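Local coordinates for protein glucoamylase (Thermoanaerobacterium thermosaccharolyticum, PDB 1LF9) that hydrolyses terminal alpha-1,4-linked glucose residues one by one from the non-reducing ends of starch-like chains, releasing beta-D-glucose, at residues I318-I323 with A649-W654; Y337-S342 with N381-G386. All blocks are in the same frame, centred on the assembly; numbering follows the deposited sequence.

Contact 1: residues I318-I323 with A649-W654; sequences IASLSI and ASPLNW. With AC1 (4,6-dideoxy-4-{[(1S,4R,5S,6S)-4,5,6-trihydroxy-3-(hydroxymethyl)cyclohex-2-en-1-yl]amino}-alpha-D-glucopyranose), chain C.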
loop_
_atom_site.group_PDB
_atom_site.type_symbol
_atom_site.label_atom_id
_atom_site.label_comp_id
_atom_site.label_asym_id
_atom_site.label_seq_id
_atom_site.Cartn_x
_atom_site.Cartn_y
_atom_site.Cartn_z
ATOM N N ILE A 318 1.819 7.309 -0.467
ATOM C CA ILE A 318 2.479 6.201 0.208
ATOM C C ILE A 318 2.585 5.006 -0.715
ATOM O O ILE A 318 1.898 4.943 -1.729
ATOM C CB ILE A 318 1.714 5.772 1.477
ATOM C CG1 ILE A 318 0.260 5.440 1.126
ATOM C CG2 ILE A 318 1.794 6.875 2.530
ATOM C CD1 ILE A 318 -0.528 4.848 2.288
ATOM N N ALA A 319 3.442 4.060 -0.354
ATOM C CA ALA A 319 3.644 2.859 -1.153
ATOM C C ALA A 319 2.474 1.880 -1.051
ATOM O O ALA A 319 2.068 1.271 -2.049
ATOM C CB ALA A 319 4.937 2.173 -0.727
ATOM N N SER A 320 1.929 1.737 0.157
ATOM C CA SER A 320 0.823 0.817 0.405
ATOM C C SER A 320 0.132 1.095 1.736
ATOM O O SER A 320 0.784 1.337 2.756
ATOM C CB SER A 320 1.340 -0.621 0.398
ATOM O OG SER A 320 0.317 -1.530 0.749
ATOM N N LEU A 321 -1.197 1.045 1.729
ATOM C CA LEU A 321 -1.959 1.297 2.935
ATOM C C LEU A 321 -2.102 0.007 3.736
ATOM O O LEU A 321 -3.204 -0.447 4.018
ATOM C CB LEU A 321 -3.335 1.884 2.582
ATOM C CG LEU A 321 -4.080 2.607 3.713
ATOM C CD1 LEU A 321 -3.169 3.607 4.423
ATOM C CD2 LEU A 321 -5.274 3.330 3.132
ATOM N N SER A 322 -0.966 -0.583 4.089
ATOM C CA SER A 322 -0.949 -1.808 4.874
ATOM C C SER A 322 0.350 -1.921 5.657
ATOM O O SER A 322 1.261 -1.106 5.503
ATOM C CB SER A 322 -1.104 -3.037 3.973
ATOM O OG SER A 322 0.002 -3.194 3.096
ATOM N N ILE A 323 0.413 -2.944 6.501
ATOM C CA ILE A 323 1.585 -3.243 7.314
ATOM C C ILE A 323 1.872 -4.714 6.989
ATOM O O ILE A 323 1.263 -5.616 7.564
ATOM C CB ILE A 323 1.255 -3.056 8.810
ATOM C CG1 ILE A 323 0.798 -1.613 9.044
ATOM C CG2 ILE A 323 2.476 -3.380 9.677
ATOM C CD1 ILE A 323 0.176 -1.366 10.397
ATOM N N ALA A 649 2.724 -6.790 1.530
ATOM C CA ALA A 649 1.931 -5.571 1.375
ATOM C C ALA A 649 0.907 -5.589 0.232
ATOM O O ALA A 649 1.167 -6.110 -0.856
ATOM C CB ALA A 649 2.863 -4.372 1.200
ATOM N N SER A 650 -0.253 -5.001 0.498
ATOM C CA SER A 650 -1.314 -4.881 -0.489
ATOM C C SER A 650 -2.273 -3.786 -0.019
ATOM O O SER A 650 -2.517 -3.637 1.186
ATOM C CB SER A 650 -2.069 -6.203 -0.671
ATOM O OG SER A 650 -3.169 -6.300 0.212
ATOM N N PRO A 651 -2.755 -2.948 -0.952
ATOM C CA PRO A 651 -2.413 -3.011 -2.381
ATOM C C PRO A 651 -1.011 -2.416 -2.537
ATOM O O PRO A 651 -0.650 -1.496 -1.811
ATOM C CB PRO A 651 -3.455 -2.100 -3.041
ATOM C CG PRO A 651 -4.513 -1.873 -1.959
ATOM C CD PRO A 651 -3.726 -1.868 -0.697
ATOM N N LEU A 652 -0.206 -2.944 -3.451
ATOM C CA LEU A 652 1.109 -2.349 -3.659
ATOM C C LEU A 652 0.868 -1.307 -4.734
ATOM O O LEU A 652 0.736 -1.643 -5.915
ATOM C CB LEU A 652 2.135 -3.375 -4.144
ATOM C CG LEU A 652 3.540 -2.776 -4.308
ATOM C CD1 LEU A 652 4.063 -2.324 -2.944
ATOM C CD2 LEU A 652 4.487 -3.804 -4.923
ATOM N N ASN A 653 0.801 -0.044 -4.325
ATOM C CA ASN A 653 0.521 1.035 -5.269
ATOM C C ASN A 653 1.386 1.020 -6.513
ATOM O O ASN A 653 0.902 1.301 -7.610
ATOM C CB ASN A 653 0.611 2.391 -4.568
ATOM C CG ASN A 653 -0.407 2.520 -3.452
ATOM O OD1 ASN A 653 -1.405 1.803 -3.438
ATOM N ND2 ASN A 653 -0.166 3.427 -2.520
ATOM N N TRP A 654 2.660 0.683 -6.349
ATOM C CA TRP A 654 3.576 0.617 -7.474
ATOM C C TRP A 654 3.088 -0.444 -8.475
ATOM O O TRP A 654 3.119 -0.227 -9.686
ATOM C CB TRP A 654 4.976 0.286 -6.954
ATOM C CG TRP A 654 6.048 0.206 -7.994
ATOM C CD1 TRP A 654 5.917 0.409 -9.339
ATOM C CD2 TRP A 654 7.415 -0.151 -7.776
ATOM N NE1 TRP A 654 7.112 0.198 -9.973
ATOM C CE2 TRP A 654 8.053 -0.147 -9.037
ATOM C CE3 TRP A 654 8.165 -0.476 -6.640
ATOM C CZ2 TRP A 654 9.413 -0.455 -9.191
ATOM C CZ3 TRP A 654 9.518 -0.783 -6.793
ATOM C CH2 TRP A 654 10.123 -0.769 -8.060
HETATM C C1 AC1 C . 13.193 -4.690 3.391
HETATM O O2 AC1 C . 14.645 -6.035 2.006
HETATM C C2 AC1 C . 13.397 -5.339 2.004
HETATM C C4A AC1 C . 10.109 -0.278 -2.734
HETATM C C3 AC1 C . 13.334 -4.262 0.877
HETATM O O3 AC1 C . 13.531 -4.914 -0.384
HETATM C C4 AC1 C . 11.950 -3.572 0.939
HETATM N N4A AC1 C . 11.829 -2.546 -0.145
HETATM C C5 AC1 C . 11.809 -2.879 2.379
HETATM O O5 AC1 C . 11.942 -3.925 3.444
HETATM C C6 AC1 C . 10.484 -2.179 2.595
HETATM C C1B AC1 C . 10.650 -2.808 -1.039
HETATM C C2B AC1 C . 11.036 -2.730 -2.550
HETATM O O2B AC1 C . 12.117 -3.611 -2.759
HETATM C C3B AC1 C . 11.343 -1.272 -2.984
HETATM O O3B AC1 C . 11.679 -1.228 -4.349
HETATM O O4 AC1 C . 10.666 1.018 -2.626
HETATM C C5B AC1 C . 9.236 -0.674 -1.493
HETATM C C7B AC1 C . 9.504 -1.820 -0.726
HETATM C C6B AC1 C . 8.054 0.215 -1.118
HETATM O O6B AC1 C . 6.891 -0.204 -1.852
HETATM O O HOH W 1 4.017 1.083 -4.024
HETATM O O HOH W 2 -2.509 1.700 -0.931
#
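Ala319 and Asn653 join two chain segments beneath the glucose-binding pocket of the family 15 (alpha/alpha)6 barrel, where the loop 318-323 meets the start of helix 653-668, with Leu652 as N-cap residue. Backbone and amide bonds fix the helix start: Asn653 N donates to Ala319 O at 2.9 Å, nearly in line with the carbonyl, and Asn653 ND2 reaches Ile318 O at 2.7 Å from above the carbonyl plane. With CG anti to its own carbonyl carbon (chi1 -62°), the Asn653 amide meets Ile318 O only 9° out of the amide plane.

The serine hydroxyls form a relay. Ser650 N donates to Ser322 OG at 3.2 Å. Ser322 OG donates in turn to Ser320 OG at 2.9 Å. Ser320 OG then reaches Pro651 O at 2.7 Å, 49° above the carbonyl plane. Replacing Ser320 by an alanine removes the middle hydroxyl, and Pro651 O would probably lose this donor and Ser322 OG this acceptor. Pro651 follows a cis peptide, while Ser650 OG is hydrogen-bonded to Ala35 O and Lys37 N, tying in the N-terminal part of the chain.

On the sugar side, Ala319 CB and Leu652 CD1 both approach O6B of the acarviosine unit AC1, and the Trp654 ring, stacked on His347, presents its edge to AC1 O3B. Two waters complete the join; one accepts from Trp654 N and donates to Ala319 O, the other accepts from Leu321 N and donates to Asn653 OD1 at 2.7 Å.

Contact 2: residues Y337-S342 with N381-G386; sequences YHLVWS and NTWISG. With AC1 (4,6-dideoxy-4-{[(1S,4R,5S,6S)-4,5,6-trihydroxy-3-(hydroxymethyl)cyclohex-2-en-1-yl]amino}-alpha-D-glucopyranose), chain C.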
loop_
_atom_site.group_PDB
_atom_site.type_symbol
_atom_site.label_atom_id
_atom_site.label_comp_id
_atom_site.label_asym_id
_atom_site.label_seq_id
_atom_site.Cartn_x
_atom_site.Cartn_y
_atom_site.Cartn_z
ATOM N N TYR A 337 4.200 0.215 5.195
ATOM C CA TYR A 337 4.414 0.683 3.833
ATOM C C TYR A 337 3.686 2.017 3.632
ATOM O O TYR A 337 3.677 2.580 2.529
ATOM C CB TYR A 337 3.924 -0.358 2.823
ATOM C CG TYR A 337 4.996 -1.318 2.339
ATOM C CD1 TYR A 337 5.879 -1.926 3.236
ATOM C CD2 TYR A 337 5.098 -1.660 0.984
ATOM C CE1 TYR A 337 6.831 -2.850 2.800
ATOM C CE2 TYR A 337 6.043 -2.584 0.537
ATOM C CZ TYR A 337 6.905 -3.177 1.453
ATOM O OH TYR A 337 7.824 -4.113 1.042
ATOM N N HIS A 338 3.067 2.527 4.696
ATOM C CA HIS A 338 2.386 3.806 4.583
ATOM C C HIS A 338 3.410 4.901 4.879
ATOM O O HIS A 338 3.307 5.665 5.841
ATOM C CB HIS A 338 1.156 3.874 5.505
ATOM C CG HIS A 338 1.439 3.567 6.941
ATOM N ND1 HIS A 338 2.094 4.446 7.778
ATOM C CD2 HIS A 338 1.135 2.483 7.694
ATOM C CE1 HIS A 338 2.180 3.917 8.986
ATOM N NE2 HIS A 338 1.606 2.726 8.961
ATOM N N LEU A 339 4.419 4.916 4.013
ATOM C CA LEU A 339 5.536 5.846 4.035
ATOM C C LEU A 339 5.730 6.279 2.584
ATOM O O LEU A 339 5.206 5.647 1.664
ATOM C CB LEU A 339 6.797 5.137 4.527
ATOM C CG LEU A 339 7.269 5.271 5.977
ATOM C CD1 LEU A 339 6.105 5.561 6.916
ATOM C CD2 LEU A 339 7.991 3.984 6.363
ATOM N N VAL A 340 6.491 7.344 2.371
ATOM C CA VAL A 340 6.711 7.830 1.021
ATOM C C VAL A 340 8.084 7.491 0.458
ATOM O O VAL A 340 9.107 7.882 1.014
ATOM C CB VAL A 340 6.526 9.364 0.941
ATOM C CG1 VAL A 340 6.738 9.839 -0.503
ATOM C CG2 VAL A 340 5.136 9.752 1.434
ATOM N N TRP A 341 8.091 6.752 -0.646
ATOM C CA TRP A 341 9.329 6.391 -1.340
ATOM C C TRP A 341 9.305 7.145 -2.668
ATOM O O TRP A 341 8.314 7.099 -3.403
ATOM C CB TRP A 341 9.387 4.901 -1.666
ATOM C CG TRP A 341 9.953 3.986 -0.627
ATOM C CD1 TRP A 341 11.231 3.502 -0.570
ATOM C CD2 TRP A 341 9.225 3.316 0.408
ATOM N NE1 TRP A 341 11.339 2.558 0.421
ATOM C CE2 TRP A 341 10.124 2.423 1.037
ATOM C CE3 TRP A 341 7.900 3.379 0.860
ATOM C CZ2 TRP A 341 9.739 1.592 2.099
ATOM C CZ3 TRP A 341 7.514 2.554 1.915
ATOM C CH2 TRP A 341 8.435 1.671 2.521
ATOM N N SER A 342 10.402 7.827 -2.964
ATOM C CA SER A 342 10.550 8.575 -4.193
ATOM C C SER A 342 10.336 7.667 -5.412
ATOM O O SER A 342 9.715 8.063 -6.394
ATOM C CB SER A 342 11.949 9.187 -4.220
ATOM O OG SER A 342 12.339 9.542 -5.535
ATOM N N ASN A 381 13.397 6.921 2.261
ATOM C CA ASN A 381 11.953 7.088 2.334
ATOM C C ASN A 381 11.683 8.040 3.489
ATOM O O ASN A 381 12.598 8.363 4.244
ATOM C CB ASN A 381 11.220 5.740 2.500
ATOM C CG ASN A 381 11.623 4.970 3.755
ATOM O OD1 ASN A 381 11.019 3.939 4.060
ATOM N ND2 ASN A 381 12.624 5.451 4.477
ATOM N N THR A 382 10.447 8.511 3.619
ATOM C CA THR A 382 10.120 9.464 4.674
ATOM C C THR A 382 8.680 9.354 5.104
ATOM O O THR A 382 7.855 8.787 4.392
ATOM C CB THR A 382 10.283 10.919 4.193
ATOM O OG1 THR A 382 9.348 11.164 3.133
ATOM C CG2 THR A 382 11.683 11.180 3.686
ATOM N N TRP A 383 8.382 9.914 6.271
ATOM C CA TRP A 383 7.015 9.939 6.759
ATOM C C TRP A 383 6.376 10.986 5.863
ATOM O O TRP A 383 7.081 11.682 5.132
ATOM C CB TRP A 383 6.957 10.397 8.219
ATOM C CG TRP A 383 7.545 9.424 9.191
ATOM C CD1 TRP A 383 8.850 9.335 9.578
ATOM C CD2 TRP A 383 6.841 8.403 9.911
ATOM N NE1 TRP A 383 9.003 8.325 10.502
ATOM C CE2 TRP A 383 7.784 7.738 10.723
ATOM C CE3 TRP A 383 5.501 7.987 9.948
ATOM C CZ2 TRP A 383 7.434 6.677 11.568
ATOM C CZ3 TRP A 383 5.150 6.927 10.790
ATOM C CH2 TRP A 383 6.117 6.287 11.588
ATOM N N ILE A 384 5.057 11.119 5.902
ATOM C CA ILE A 384 4.419 12.106 5.039
ATOM C C ILE A 384 4.915 13.519 5.348
ATOM O O ILE A 384 4.880 14.409 4.492
ATOM C CB ILE A 384 2.876 12.048 5.153
ATOM C CG1 ILE A 384 2.454 12.189 6.608
ATOM C CG2 ILE A 384 2.357 10.722 4.579
ATOM C CD1 ILE A 384 0.963 12.278 6.774
ATOM N N SER A 385 5.397 13.720 6.569
ATOM C CA SER A 385 5.906 15.025 6.980
ATOM C C SER A 385 7.169 15.383 6.204
ATOM O O SER A 385 7.552 16.550 6.126
ATOM C CB SER A 385 6.230 15.016 8.472
ATOM O OG SER A 385 7.296 14.120 8.748
ATOM N N GLY A 386 7.813 14.372 5.629
ATOM C CA GLY A 386 9.040 14.601 4.890
ATOM C C GLY A 386 10.227 14.173 5.732
ATOM O O GLY A 386 11.365 14.157 5.264
HETATM C C1 AC1 C . 13.193 -4.690 3.391
HETATM O O2 AC1 C . 14.645 -6.035 2.006
HETATM C C2 AC1 C . 13.397 -5.339 2.004
HETATM C C4A AC1 C . 10.109 -0.278 -2.734
HETATM C C3 AC1 C . 13.334 -4.262 0.877
HETATM O O3 AC1 C . 13.531 -4.914 -0.384
HETATM C C4 AC1 C . 11.950 -3.572 0.939
HETATM N N4A AC1 C . 11.829 -2.546 -0.145
HETATM C C5 AC1 C . 11.809 -2.879 2.379
HETATM O O5 AC1 C . 11.942 -3.925 3.444
HETATM C C6 AC1 C . 10.484 -2.179 2.595
HETATM C C1B AC1 C . 10.650 -2.808 -1.039
HETATM C C2B AC1 C . 11.036 -2.730 -2.550
HETATM O O2B AC1 C . 12.117 -3.611 -2.759
HETATM C C3B AC1 C . 11.343 -1.272 -2.984
HETATM O O3B AC1 C . 11.679 -1.228 -4.349
HETATM O O4 AC1 C . 10.666 1.018 -2.626
HETATM C C5B AC1 C . 9.236 -0.674 -1.493
HETATM C C7B AC1 C . 9.504 -1.820 -0.726
HETATM C C6B AC1 C . 8.054 0.215 -1.118
HETATM O O6B AC1 C . 6.891 -0.204 -1.852
HETATM O O HOH W 3 10.285 10.286 0.382
#
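A single antiparallel beta bridge, Val340 with Thr382, holds the loop leading into helix 342-355 against a loop behind the sugar pocket. In this hydrogen-bonded pair Val340 N donates to Thr382 O at 2.8 Å, almost straight (172°), and Thr382 N returns a bond to Val340 O at 3.0 Å. A water also donates to Val340 O and hydrogen-bonds to Thr382 OG1.

Next to the bridge, Trp341 is sandwiched. Asn381 CB sits squarely over its five-membered ring, 3.6 Å from the centroid in a CH-pi contact, while AC1 covers the opposite face, with C6B over the ring centre. With CG anti to its own carbonyl carbon (chi1 -88°), the Trp341 indole is set between Asn381 and the sugar, and the Asn381 side chain runs alongside it in the same direction. Leu339 CD1 lies over one face of the Trp383 six-membered ring, 4.2 Å from its centroid, whereas Val340 points largely the other way and its CG2 only loosely meets Ile384 CG2.

Tyr337 OH approaches C7B of AC1 and is held by Tyr581 and Glu636. Trp341 NE1 is hydrogen-bonded to OE2 of Glu438, the probable proton donor, whose OE1 bonds to AC1; an indole held between Asn381 CB and AC1 would probably help to position that acidic side chain.

After helix 296-306 the chain enters the long loop that supplies 318-323, and further along the same loop 337-342 leads into helix 342-355. Contact 2 closes the shorter loop, through helices 342-355 and 358-375 to 381-386. Contact 1 closes far later, when 649-654 starts helix 653-668, so contact 2 is nested inside it. The two contacts meet directly: Ala319 N to Leu339 O and Ser320 N to Tyr337 O, each 3.1 Å, are probable hydrogen bonds. The long loop is pinned to the start of helix 653-668 by contact 1 and to the loop after helix 358-375 by contact 2, and both contacts reach AC1.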